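Local coordinates for sepf-like protein (Archaeoglobus fulgidus, PDB 3ZIE) that probably acts in archaeal cell division as a dimeric SepF-like protein, perhaps anchoring the FtsZ ring to the membrane, at residues N12-I17 against L45-Q50; E20-N25 against A52-G57; A29-I34 against L39-V44; G57-V60 against Y66-M69; I68-P71 against K75-R78. The protein carries 1 engineered substitution. All blocks are in the same frame, centred on the assembly; numbering follows the deposited sequence.

Contact 1: residues N12-I17 against L45-Q50; sequences NEVPEI and LKDLRQ
The carboxylate of D47 is the one flat group among the residues that touch, and V14 does not sit on either of its faces: CG1 of V14 meets D47 at CB, 4.1 Å away, and the two side chains cross at about a right angle. Its OD1 end is engaged from within its own helix, where K46 NZ lies 2.8 Å from OD1, nearly in line with the C-O bond, in a salt bridge. D47 thus does two jobs at the border of the core, a methylene turned inward and a charge paired with its neighbour. The methylene of D47 is reached because the first torsion of V14 (165°) carries CG1 away from the backbone N and toward the other helix. A turn further on, CG2 of I17 meets CD2 of L48 at 3.8 Å, again crosswise. Branched side chains suit this place: the backbones come close, V14 CA and L48 CA being 7.5 Å apart, and aliphatic ends meet by their methyls across this separation. L48 and I17 also rest on the engineered M69 of strand 66-70 beneath them, while I81 of the second subunit packs against I17 and E16. Helices 14-22 and 38-55 packed together on one face of a mixed sheet are characteristic of a two-layer alpha/beta sandwich, with 14-22 as the helix of a beta-alpha-beta crossover between the parallel strands 2-7 and 26-30.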
# COMPACT_ATOMS: atom_id res chain seq x y z
N ASN B 12 9.60 18.63 -1.88
CA ASN B 12 8.68 19.30 -0.95
C ASN B 12 7.67 18.38 -0.20
O ASN B 12 7.07 18.83 0.80
CB ASN B 12 7.94 20.43 -1.66
CG ASN B 12 8.86 21.53 -2.10
OD1 ASN B 12 8.72 22.11 -3.20
ND2 ASN B 12 9.83 21.84 -1.24
N GLU B 13 7.49 17.13 -0.64
CA GLU B 13 6.60 16.16 0.10
C GLU B 13 7.27 15.37 1.22
O GLU B 13 6.60 14.78 2.08
CB GLU B 13 5.90 15.21 -0.87
CG GLU B 13 4.95 15.92 -1.85
CD GLU B 13 5.74 16.66 -2.94
OE1 GLU B 13 6.48 15.98 -3.68
OE2 GLU B 13 5.68 17.91 -3.01
N VAL B 14 8.61 15.38 1.24
CA VAL B 14 9.37 14.56 2.21
C VAL B 14 9.07 14.97 3.64
O VAL B 14 8.81 14.10 4.45
CB VAL B 14 10.89 14.56 1.92
CG1 VAL B 14 11.69 14.02 3.15
CG2 VAL B 14 11.19 13.75 0.65
N PRO B 15 9.04 16.29 3.97
CA PRO B 15 8.86 16.60 5.38
C PRO B 15 7.50 16.11 5.92
O PRO B 15 7.42 15.65 7.07
CB PRO B 15 9.01 18.14 5.40
CG PRO B 15 9.94 18.40 4.18
CD PRO B 15 9.27 17.53 3.19
N GLU B 16 6.42 16.19 5.12
CA GLU B 16 5.11 15.67 5.60
C GLU B 16 5.09 14.12 5.67
O GLU B 16 4.42 13.57 6.52
CB GLU B 16 3.91 16.17 4.76
CG GLU B 16 2.52 15.61 5.20
CD GLU B 16 2.17 15.90 6.68
OE1 GLU B 16 2.68 16.90 7.20
OE2 GLU B 16 1.44 15.13 7.33
N ILE B 17 5.79 13.44 4.75
CA ILE B 17 5.95 11.95 4.84
C ILE B 17 6.65 11.59 6.14
O ILE B 17 6.25 10.67 6.89
CB ILE B 17 6.65 11.41 3.60
CG1 ILE B 17 5.73 11.63 2.35
CG2 ILE B 17 7.15 9.94 3.79
CD1 ILE B 17 6.52 11.45 0.98
N LEU B 45 14.72 9.32 -2.52
CA LEU B 45 14.83 7.93 -2.04
C LEU B 45 15.93 7.83 -0.96
O LEU B 45 15.81 7.04 0.01
CB LEU B 45 15.11 6.92 -3.16
CG LEU B 45 14.03 6.55 -4.17
CD1 LEU B 45 14.59 5.67 -5.36
CD2 LEU B 45 12.84 5.89 -3.48
N LYS B 46 17.02 8.59 -1.15
CA LYS B 46 18.01 8.67 -0.07
C LYS B 46 17.33 9.15 1.25
O LYS B 46 17.52 8.57 2.31
CB LYS B 46 19.17 9.61 -0.43
CG LYS B 46 20.15 9.90 0.77
CD LYS B 46 21.11 11.07 0.50
CE LYS B 46 20.39 12.47 0.45
NZ LYS B 46 20.12 13.13 1.80
N ASP B 47 16.57 10.23 1.18
CA ASP B 47 15.87 10.70 2.38
C ASP B 47 14.90 9.66 2.95
O ASP B 47 14.82 9.50 4.14
CB ASP B 47 15.13 12.01 2.13
CG ASP B 47 16.07 13.17 1.78
OD1 ASP B 47 17.31 13.12 2.01
OD2 ASP B 47 15.51 14.14 1.29
N LEU B 48 14.16 8.96 2.10
CA LEU B 48 13.14 8.04 2.62
C LEU B 48 13.76 6.76 3.18
O LEU B 48 13.27 6.22 4.17
CB LEU B 48 12.12 7.68 1.53
CG LEU B 48 11.29 8.88 1.03
CD1 LEU B 48 10.32 8.25 0.11
CD2 LEU B 48 10.62 9.56 2.21
N ARG B 49 14.85 6.30 2.55
CA ARG B 49 15.62 5.20 3.11
C ARG B 49 16.28 5.54 4.46
O ARG B 49 16.32 4.70 5.40
CB ARG B 49 16.66 4.70 2.10
CG ARG B 49 15.96 3.97 0.91
CD ARG B 49 16.99 3.40 -0.05
NE ARG B 49 16.44 3.13 -1.38
CZ ARG B 49 15.61 2.13 -1.67
NH1 ARG B 49 15.23 1.27 -0.74
NH2 ARG B 49 15.18 1.99 -2.92
N GLN B 50 16.82 6.74 4.58
CA GLN B 50 17.37 7.19 5.86
C GLN B 50 16.28 7.27 6.95
O GLN B 50 16.51 6.87 8.09
CB GLN B 50 18.06 8.55 5.71
CG GLN B 50 18.85 8.95 6.99
CD GLN B 50 19.91 7.90 7.40
OE1 GLN B 50 19.85 7.34 8.51
NE2 GLN B 50 20.82 7.61 6.49

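Contact 2: residues E20-N25 against A52-G57; sequences EIYDGN and AEDVKG
Y22 and V55 stand where two helix ends come together, their CA atoms 7.5 Å apart, and both helices stop in the same way. G24 and K56 take positive phi, and each helix closes with a Schellman motif, whose longer bonds run from N25 N to E20 O (3.0 Å) and from G57 N to A52 O (2.8 Å). Glycine suits the first turn, since a CB there would press on the preceding carbonyl oxygen; K56 adopts its positive phi with its side chain at the surface.

V55 carries the contact with both methyls. Its CG2, held between backbone N and carbonyl carbon by a chi1 of -54°, meets I21 CG2 at 3.7 Å, whereas CG1 comes obliquely to the ring of Y22, 3.3 Å from CE1. The tyrosine reaches on past the valine to the surface, where its OH lies 3.9 Å from D54 CB and its ring is 23° from the carboxylate plane. L51 also packs against I21 and Y22. The chemistry is graded outward: the buried isoleucine and valine meet through methyls, consistent with a dry inner end, while tyrosine sets ring carbon against V55 and keeps its hydroxyl at the exposed margin.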
# COMPACT_ATOMS: atom_id res chain seq x y z
N GLU B 20 4.24 11.91 9.11
CA GLU B 20 3.28 10.76 9.20
C GLU B 20 3.91 9.47 9.76
O GLU B 20 3.35 8.82 10.64
CB GLU B 20 2.63 10.53 7.81
CG GLU B 20 1.70 11.66 7.42
CD GLU B 20 0.36 11.60 8.22
OE1 GLU B 20 0.32 10.96 9.28
OE2 GLU B 20 -0.64 12.20 7.77
N ILE B 21 5.11 9.14 9.30
CA ILE B 21 5.88 7.99 9.80
C ILE B 21 6.21 8.14 11.30
O ILE B 21 6.00 7.18 12.10
CB ILE B 21 7.19 7.76 8.92
CG1 ILE B 21 6.80 7.33 7.49
CG2 ILE B 21 8.11 6.69 9.57
CD1 ILE B 21 6.16 5.88 7.39
N TYR B 22 6.69 9.33 11.69
CA TYR B 22 6.94 9.65 13.09
C TYR B 22 5.66 9.58 13.91
O TYR B 22 5.71 9.29 15.09
CB TYR B 22 7.64 11.04 13.25
CG TYR B 22 9.14 11.00 12.88
CD1 TYR B 22 9.99 10.16 13.55
CD2 TYR B 22 9.68 11.79 11.86
CE1 TYR B 22 11.37 10.07 13.21
CE2 TYR B 22 11.07 11.71 11.52
CZ TYR B 22 11.88 10.83 12.21
OH TYR B 22 13.24 10.72 11.96
N ASP B 23 4.51 9.81 13.28
CA ASP B 23 3.22 9.72 13.98
C ASP B 23 2.74 8.25 14.11
O ASP B 23 1.66 7.99 14.63
CB ASP B 23 2.13 10.54 13.26
CG ASP B 23 2.25 12.03 13.46
OD1 ASP B 23 2.88 12.50 14.41
OD2 ASP B 23 1.71 12.73 12.61
N GLY B 24 3.52 7.31 13.57
CA GLY B 24 3.18 5.90 13.65
C GLY B 24 2.26 5.44 12.51
O GLY B 24 1.67 4.34 12.59
N ASN B 25 2.10 6.29 11.50
CA ASN B 25 1.28 5.98 10.32
C ASN B 25 2.09 5.39 9.15
O ASN B 25 3.33 5.48 9.16
CB ASN B 25 0.46 7.21 9.91
CG ASN B 25 -0.47 7.66 11.03
OD1 ASN B 25 -0.57 8.88 11.36
ND2 ASN B 25 -1.14 6.71 11.65
N ALA B 52 13.45 5.41 7.07
CA ALA B 52 13.21 4.04 7.48
C ALA B 52 14.26 3.57 8.49
O ALA B 52 13.91 2.93 9.49
CB ALA B 52 13.15 3.06 6.31
N GLU B 53 15.54 3.89 8.25
CA GLU B 53 16.60 3.47 9.19
C GLU B 53 16.46 4.17 10.53
O GLU B 53 16.66 3.59 11.61
CB GLU B 53 17.99 3.71 8.58
CG GLU B 53 18.82 2.46 8.64
CD GLU B 53 20.12 2.60 7.87
OE1 GLU B 53 20.90 3.51 8.21
OE2 GLU B 53 20.35 1.79 6.91
N ASP B 54 16.13 5.44 10.47
CA ASP B 54 15.98 6.25 11.67
C ASP B 54 14.87 5.78 12.56
O ASP B 54 14.99 5.96 13.77
CB ASP B 54 15.71 7.72 11.37
CG ASP B 54 16.93 8.41 10.78
OD1 ASP B 54 18.03 7.83 10.77
OD2 ASP B 54 16.77 9.53 10.31
N VAL B 55 13.82 5.19 12.01
CA VAL B 55 12.67 4.77 12.85
C VAL B 55 12.60 3.24 13.03
O VAL B 55 11.66 2.72 13.64
CB VAL B 55 11.34 5.37 12.33
CG1 VAL B 55 11.42 6.89 12.18
CG2 VAL B 55 10.91 4.74 11.02
N LYS B 56 13.61 2.51 12.52
CA LYS B 56 13.55 1.05 12.42
C LYS B 56 12.29 0.59 11.68
O LYS B 56 11.65 -0.43 12.06
CB LYS B 56 13.67 0.34 13.78
CG LYS B 56 14.94 0.79 14.52
CD LYS B 56 15.13 0.04 15.84
CE LYS B 56 16.46 0.44 16.50
NZ LYS B 56 16.89 -0.55 17.62
N GLY B 57 11.98 1.29 10.59
CA GLY B 57 10.77 1.01 9.82
C GLY B 57 11.25 0.27 8.58
O GLY B 57 12.42 -0.15 8.53

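Contact 3: residues A29-I34 against L39-V44; sequences ADIAFI and LTLDRV
Apolar packing dominates, and I34 is its centre. The CD1 methyl of I34 lies over the helix backbone, 3.9 Å from L41 CA, and has V44 CG2 at 4.1 Å and L41 CD1 at 4.2 Å as further neighbours. Its other branch, CG2, meets the methyl of T40, crosswise, so that the threonine turns carbon inward while OG1 makes a weak hydrogen bond with D37. I31 adds a second isoleucine tip: its CD1 is 4.1 Å from L41 CD1. In both isoleucines a chi1 near 60° places CG1 between the backbone N and carbonyl carbon, a costly choice that points the long branch at the helix.

A backbone-to-side-chain approach completes the seam, with I34 O 3.5 Å from L41 CB.

Polar bonds shape the chain that presents these groups. D30 OD1 accepts from A32 N at 3.0 Å in an Asx turn; the bond is straight (165° at the hydrogen), yet the donor sits 41° above the carboxylate plane. I34 N then bonds to I31 O in the short 3-10 turn. Polar groups therefore fold the link after strand 26-30, and the join to helix 38-55 itself is made mostly by aliphatic carbon, consistent with burial at this end of the core.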
# COMPACT_ATOMS: atom_id res chain seq x y z
N ALA B 29 3.91 6.01 -1.15
CA ALA B 29 4.33 7.19 -1.96
C ALA B 29 4.36 6.87 -3.45
O ALA B 29 4.98 5.86 -3.89
CB ALA B 29 5.70 7.67 -1.46
N ASP B 30 3.70 7.73 -4.24
CA ASP B 30 3.72 7.60 -5.68
C ASP B 30 4.91 8.38 -6.17
O ASP B 30 4.96 9.58 -5.93
CB ASP B 30 2.43 8.18 -6.29
CG ASP B 30 2.33 7.93 -7.80
OD1 ASP B 30 3.26 7.38 -8.40
OD2 ASP B 30 1.28 8.24 -8.40
N ILE B 31 5.87 7.70 -6.80
CA ILE B 31 7.06 8.40 -7.35
C ILE B 31 7.07 8.48 -8.88
O ILE B 31 8.12 8.85 -9.47
CB ILE B 31 8.42 7.74 -6.88
CG1 ILE B 31 8.43 6.25 -7.31
CG2 ILE B 31 8.67 8.13 -5.36
CD1 ILE B 31 9.66 5.42 -7.06
N ALA B 32 5.93 8.13 -9.53
CA ALA B 32 5.87 8.06 -11.00
C ALA B 32 6.40 9.31 -11.65
O ALA B 32 7.11 9.24 -12.68
CB ALA B 32 4.38 7.84 -11.46
N PHE B 33 6.06 10.45 -11.05
CA PHE B 33 6.32 11.74 -11.67
C PHE B 33 7.78 12.10 -11.80
O PHE B 33 8.15 12.94 -12.66
CB PHE B 33 5.58 12.88 -10.94
CG PHE B 33 5.59 14.18 -11.73
CD1 PHE B 33 4.85 14.29 -12.93
CD2 PHE B 33 6.37 15.29 -11.30
CE1 PHE B 33 4.87 15.51 -13.69
CE2 PHE B 33 6.37 16.50 -12.03
CZ PHE B 33 5.62 16.61 -13.22
N ILE B 34 8.59 11.54 -10.90
CA ILE B 34 9.99 11.90 -10.82
C ILE B 34 10.87 10.72 -11.21
O ILE B 34 12.09 10.79 -11.02
CB ILE B 34 10.39 12.39 -9.38
CG1 ILE B 34 10.13 11.31 -8.30
CG2 ILE B 34 9.71 13.69 -9.04
CD1 ILE B 34 10.75 11.58 -6.88
N LEU B 39 18.06 12.68 -10.60
CA LEU B 39 18.73 13.36 -9.53
C LEU B 39 17.75 13.62 -8.36
O LEU B 39 18.04 13.33 -7.19
CB LEU B 39 19.37 14.63 -10.01
CG LEU B 39 19.93 15.51 -8.86
CD1 LEU B 39 20.92 14.78 -7.84
CD2 LEU B 39 20.59 16.80 -9.45
N THR B 40 16.57 14.14 -8.70
CA THR B 40 15.55 14.40 -7.71
C THR B 40 15.11 13.06 -7.10
O THR B 40 15.00 12.95 -5.90
CB THR B 40 14.36 15.07 -8.37
OG1 THR B 40 14.80 16.34 -8.85
CG2 THR B 40 13.23 15.24 -7.40
N LEU B 41 14.95 12.03 -7.92
CA LEU B 41 14.50 10.75 -7.37
C LEU B 41 15.48 10.13 -6.36
O LEU B 41 15.12 9.61 -5.25
CB LEU B 41 14.27 9.79 -8.52
CG LEU B 41 14.17 8.30 -8.21
CD1 LEU B 41 12.81 8.05 -7.62
CD2 LEU B 41 14.36 7.52 -9.48
N ASP B 42 16.75 10.18 -6.74
CA ASP B 42 17.80 9.70 -5.85
C ASP B 42 17.82 10.43 -4.52
O ASP B 42 18.00 9.76 -3.51
CB ASP B 42 19.18 9.71 -6.51
CG ASP B 42 19.28 8.73 -7.63
OD1 ASP B 42 18.40 7.84 -7.76
OD2 ASP B 42 20.25 8.84 -8.38
N ARG B 43 17.63 11.76 -4.49
CA ARG B 43 17.66 12.52 -3.25
C ARG B 43 16.47 12.15 -2.39
O ARG B 43 16.59 11.99 -1.15
CB ARG B 43 17.56 14.05 -3.45
CG ARG B 43 18.67 14.73 -4.23
CD ARG B 43 18.50 16.23 -4.11
NE ARG B 43 19.26 16.93 -5.13
CZ ARG B 43 18.89 18.08 -5.71
NH1 ARG B 43 17.73 18.65 -5.39
NH2 ARG B 43 19.67 18.65 -6.64
N VAL B 44 15.28 12.07 -3.03
CA VAL B 44 14.06 11.67 -2.28
C VAL B 44 14.28 10.26 -1.68
O VAL B 44 14.06 10.02 -0.48
CB VAL B 44 12.81 11.71 -3.22
CG1 VAL B 44 11.56 11.08 -2.53
CG2 VAL B 44 12.47 13.19 -3.57

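Contact 4: residues G57-V60 against Y66-M69; sequences GDIV and YVIM. Engineered in segment 66-69: M69 (natural residue Ile).
The carbonyl oxygen of V60 is approached twice from the facing strand: I68 N donates to it at 2.8 Å, almost straight at 174°, and V67 CA adds a CA-H...O contact at 3.4 Å. Together with the return bond from V60 N to I68 O (2.9 Å), this makes V60 and I68 a hydrogen-bonded pair of an antiparallel beta hairpin, whose strands 58-60 and 66-69 run at 164° to each other. I59 and M69 form the adjoining non-hydrogen-bonded pair, and their side chains lie alongside one another on the face toward the helices, with I59 CG1 3.9 Å from M69 CG. M69 is an engineered selenomethionine where the natural chain has isoleucine. The same CG1 of I59 presses on V67 CG1 at 3.3 Å, tighter than usual for two carbons; a chi1 of 176°, swinging CG1 opposite the backbone N, brings it there. Beta-branched residues suit these strands, since they favour extended backbone and shield the bonds between them. In place of I59 an alanine lacks both the ethyl arm and the CG2 methyl, which would probably open a gap beside V67 and M69 and leave L48 and A52 of the covering helix with less to pack on. Between the strands, I68 O, which already accepts from V60 N, also takes a CA-H...O contact from I59 CA, at 3.2 Å.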
# COMPACT_ATOMS: atom_id res chain seq x y z
N GLY B 57 11.98 1.29 10.59
CA GLY B 57 10.77 1.01 9.82
C GLY B 57 11.25 0.27 8.58
O GLY B 57 12.42 -0.15 8.53
N ASP B 58 10.35 0.04 7.63
CA ASP B 58 10.68 -0.66 6.42
C ASP B 58 10.38 0.25 5.21
O ASP B 58 9.60 1.21 5.32
CB ASP B 58 9.83 -1.92 6.37
CG ASP B 58 10.46 -3.02 5.57
OD1 ASP B 58 11.51 -2.78 4.91
OD2 ASP B 58 9.88 -4.16 5.60
N ILE B 59 11.00 -0.03 4.07
CA ILE B 59 10.64 0.69 2.85
C ILE B 59 10.80 -0.28 1.71
O ILE B 59 11.88 -0.87 1.59
CB ILE B 59 11.52 1.95 2.64
CG1 ILE B 59 11.21 2.65 1.32
CG2 ILE B 59 13.07 1.60 2.69
CD1 ILE B 59 11.88 4.03 1.25
N VAL B 60 9.75 -0.50 0.91
CA VAL B 60 9.76 -1.55 -0.10
C VAL B 60 9.15 -0.97 -1.40
O VAL B 60 8.11 -0.33 -1.34
CB VAL B 60 8.92 -2.74 0.45
CG1 VAL B 60 8.78 -3.83 -0.55
CG2 VAL B 60 9.62 -3.35 1.73
N TYR B 66 5.51 3.08 -7.10
CA TYR B 66 5.19 3.29 -5.68
C TYR B 66 6.28 2.74 -4.76
O TYR B 66 6.99 1.82 -5.10
CB TYR B 66 3.87 2.59 -5.27
CG TYR B 66 2.70 3.23 -5.91
CD1 TYR B 66 2.08 4.34 -5.34
CD2 TYR B 66 2.19 2.72 -7.09
CE1 TYR B 66 0.98 4.95 -5.97
CE2 TYR B 66 1.12 3.34 -7.73
CZ TYR B 66 0.53 4.45 -7.15
OH TYR B 66 -0.54 5.04 -7.79
N VAL B 67 6.33 3.27 -3.56
CA VAL B 67 7.18 2.75 -2.50
C VAL B 67 6.32 2.72 -1.24
O VAL B 67 5.61 3.67 -0.96
CB VAL B 67 8.40 3.71 -2.30
CG1 VAL B 67 9.23 3.28 -1.22
CG2 VAL B 67 9.30 3.62 -3.53
N ILE B 68 6.37 1.64 -0.49
CA ILE B 68 5.59 1.52 0.74
C ILE B 68 6.55 1.78 1.90
O ILE B 68 7.62 1.17 1.98
CB ILE B 68 4.98 0.12 0.92
CG1 ILE B 68 4.05 -0.27 -0.25
CG2 ILE B 68 4.21 0.06 2.24
CD1 ILE B 68 3.75 -1.82 -0.34
N MSE B 69 6.16 2.69 2.79
CA MSE B 69 6.99 3.01 3.95
C MSE B 69 6.24 2.74 5.22
O MSE B 69 5.10 3.21 5.39
CB MSE B 69 7.34 4.50 3.87
CG MSE B 69 8.20 4.76 2.59
SE MSE B 69 8.64 6.55 2.95
CE MSE B 69 10.00 5.73 4.40

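Contact 5: residues I68-P71 against K75-R78; sequences IMTP and KVDR. Engineered in segment 68-71: M69 (natural residue Ile).
K75 begins the second segment beside T70: its CA lies 4.3 Å from T70 OG1, while its CB points off, and the exposed lysine chain runs along D58. The threonine oxygen has its bonds outside the pair, to I74 O and D58 N, a suitable use of a hydroxyl at the turn between the strands. V76 does the packing. Its CG2 lies 4.2 Å from T70 CG2, the two side chains crossing at a slant, and 4.4 Å from I68 CG2. Since chi1 is 180°, CG1 stands opposite the backbone N, and CG2 is the branch that faces these two methyls. The backbone N of V76 is satisfied by D58 OD2, which ties V76 to strand 58-62. D77 comes next and turns to other partners, its OD1 accepting from N79 N; R78 then rests against V60.

The two strands do not form a ladder with each other: their axes are 7.5 Å apart at the closest and run at 133°. K75, V76 and D77 instead pair in a parallel ladder with a strand of the second subunit, whose I3 packs on I68 and T70. A near-C-terminal strand extending a partner's sheet is consistent with a dimer that exchanges C-terminal strands.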
# COMPACT_ATOMS: atom_id res chain seq x y z
N ILE B 68 6.37 1.64 -0.49
CA ILE B 68 5.59 1.52 0.74
C ILE B 68 6.55 1.78 1.90
O ILE B 68 7.62 1.17 1.98
CB ILE B 68 4.98 0.12 0.92
CG1 ILE B 68 4.05 -0.27 -0.25
CG2 ILE B 68 4.21 0.06 2.24
CD1 ILE B 68 3.75 -1.82 -0.34
N MSE B 69 6.16 2.69 2.79
CA MSE B 69 6.99 3.01 3.95
C MSE B 69 6.24 2.74 5.22
O MSE B 69 5.10 3.21 5.39
CB MSE B 69 7.34 4.50 3.87
CG MSE B 69 8.20 4.76 2.59
SE MSE B 69 8.64 6.55 2.95
CE MSE B 69 10.00 5.73 4.40
N THR B 70 6.87 2.01 6.15
CA THR B 70 6.16 1.68 7.40
C THR B 70 6.87 2.28 8.62
O THR B 70 8.11 2.50 8.56
CB THR B 70 6.07 0.18 7.63
OG1 THR B 70 7.37 -0.39 7.61
CG2 THR B 70 5.23 -0.50 6.52
N PRO B 71 6.12 2.53 9.71
CA PRO B 71 6.72 3.06 10.90
C PRO B 71 7.27 1.95 11.80
O PRO B 71 7.17 0.76 11.46
CB PRO B 71 5.52 3.73 11.61
CG PRO B 71 4.38 2.71 11.31
CD PRO B 71 4.63 2.45 9.84
N LYS B 75 6.28 -4.19 9.49
CA LYS B 75 7.19 -4.64 8.43
C LYS B 75 6.37 -4.99 7.21
O LYS B 75 5.14 -5.09 7.30
CB LYS B 75 8.00 -5.88 8.84
CG LYS B 75 9.09 -5.62 9.96
CD LYS B 75 10.28 -4.76 9.39
CE LYS B 75 11.37 -4.41 10.42
NZ LYS B 75 11.94 -5.65 11.07
N VAL B 76 7.03 -5.08 6.07
CA VAL B 76 6.41 -5.60 4.86
C VAL B 76 6.78 -7.05 4.74
O VAL B 76 7.96 -7.39 4.76
CB VAL B 76 6.87 -4.83 3.62
CG1 VAL B 76 6.20 -5.40 2.34
CG2 VAL B 76 6.55 -3.34 3.76
N ASP B 77 5.80 -7.94 4.68
CA ASP B 77 6.08 -9.35 4.36
C ASP B 77 6.34 -9.42 2.84
O ASP B 77 5.42 -9.19 2.04
CB ASP B 77 4.92 -10.22 4.80
CG ASP B 77 5.06 -11.68 4.39
OD1 ASP B 77 6.15 -12.06 3.90
OD2 ASP B 77 4.04 -12.42 4.55
N ARG B 78 7.59 -9.70 2.46
CA ARG B 78 7.99 -9.74 1.03
C ARG B 78 7.58 -10.99 0.25
O ARG B 78 7.74 -11.05 -0.96
CB ARG B 78 9.48 -9.64 0.90
CG ARG B 78 10.07 -8.26 1.30
CD ARG B 78 11.58 -8.45 1.22
NE ARG B 78 12.38 -7.23 1.29
CZ ARG B 78 12.09 -6.09 0.69
NH1 ARG B 78 11.00 -6.02 -0.03
NH2 ARG B 78 12.90 -5.04 0.81

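How the contacts relate
Contacts 1 and 2 lie along one interface, between helices 14-22 and 38-55, with centres 11 Å apart; contact 3 secures the earlier end of helix 38-55, and its centre is 19 Å from that of contact 2. Contact 4 supplies the floor beneath the helices: L48 CB is 3.7 Å from I59 CD1, and I21 CD1 is 3.5 Å from M69 O. It joins contact 3 through the sheet, where A29 N lies 2.9 Å from V67 O. Contacts 4 and 5 share I68 and M69, their centres 5 Å apart, and contact 5 continues on the I68 and V60 face, away from the helices. Contacts 1, 4 and 5 all touch the second subunit, the last through a ladder.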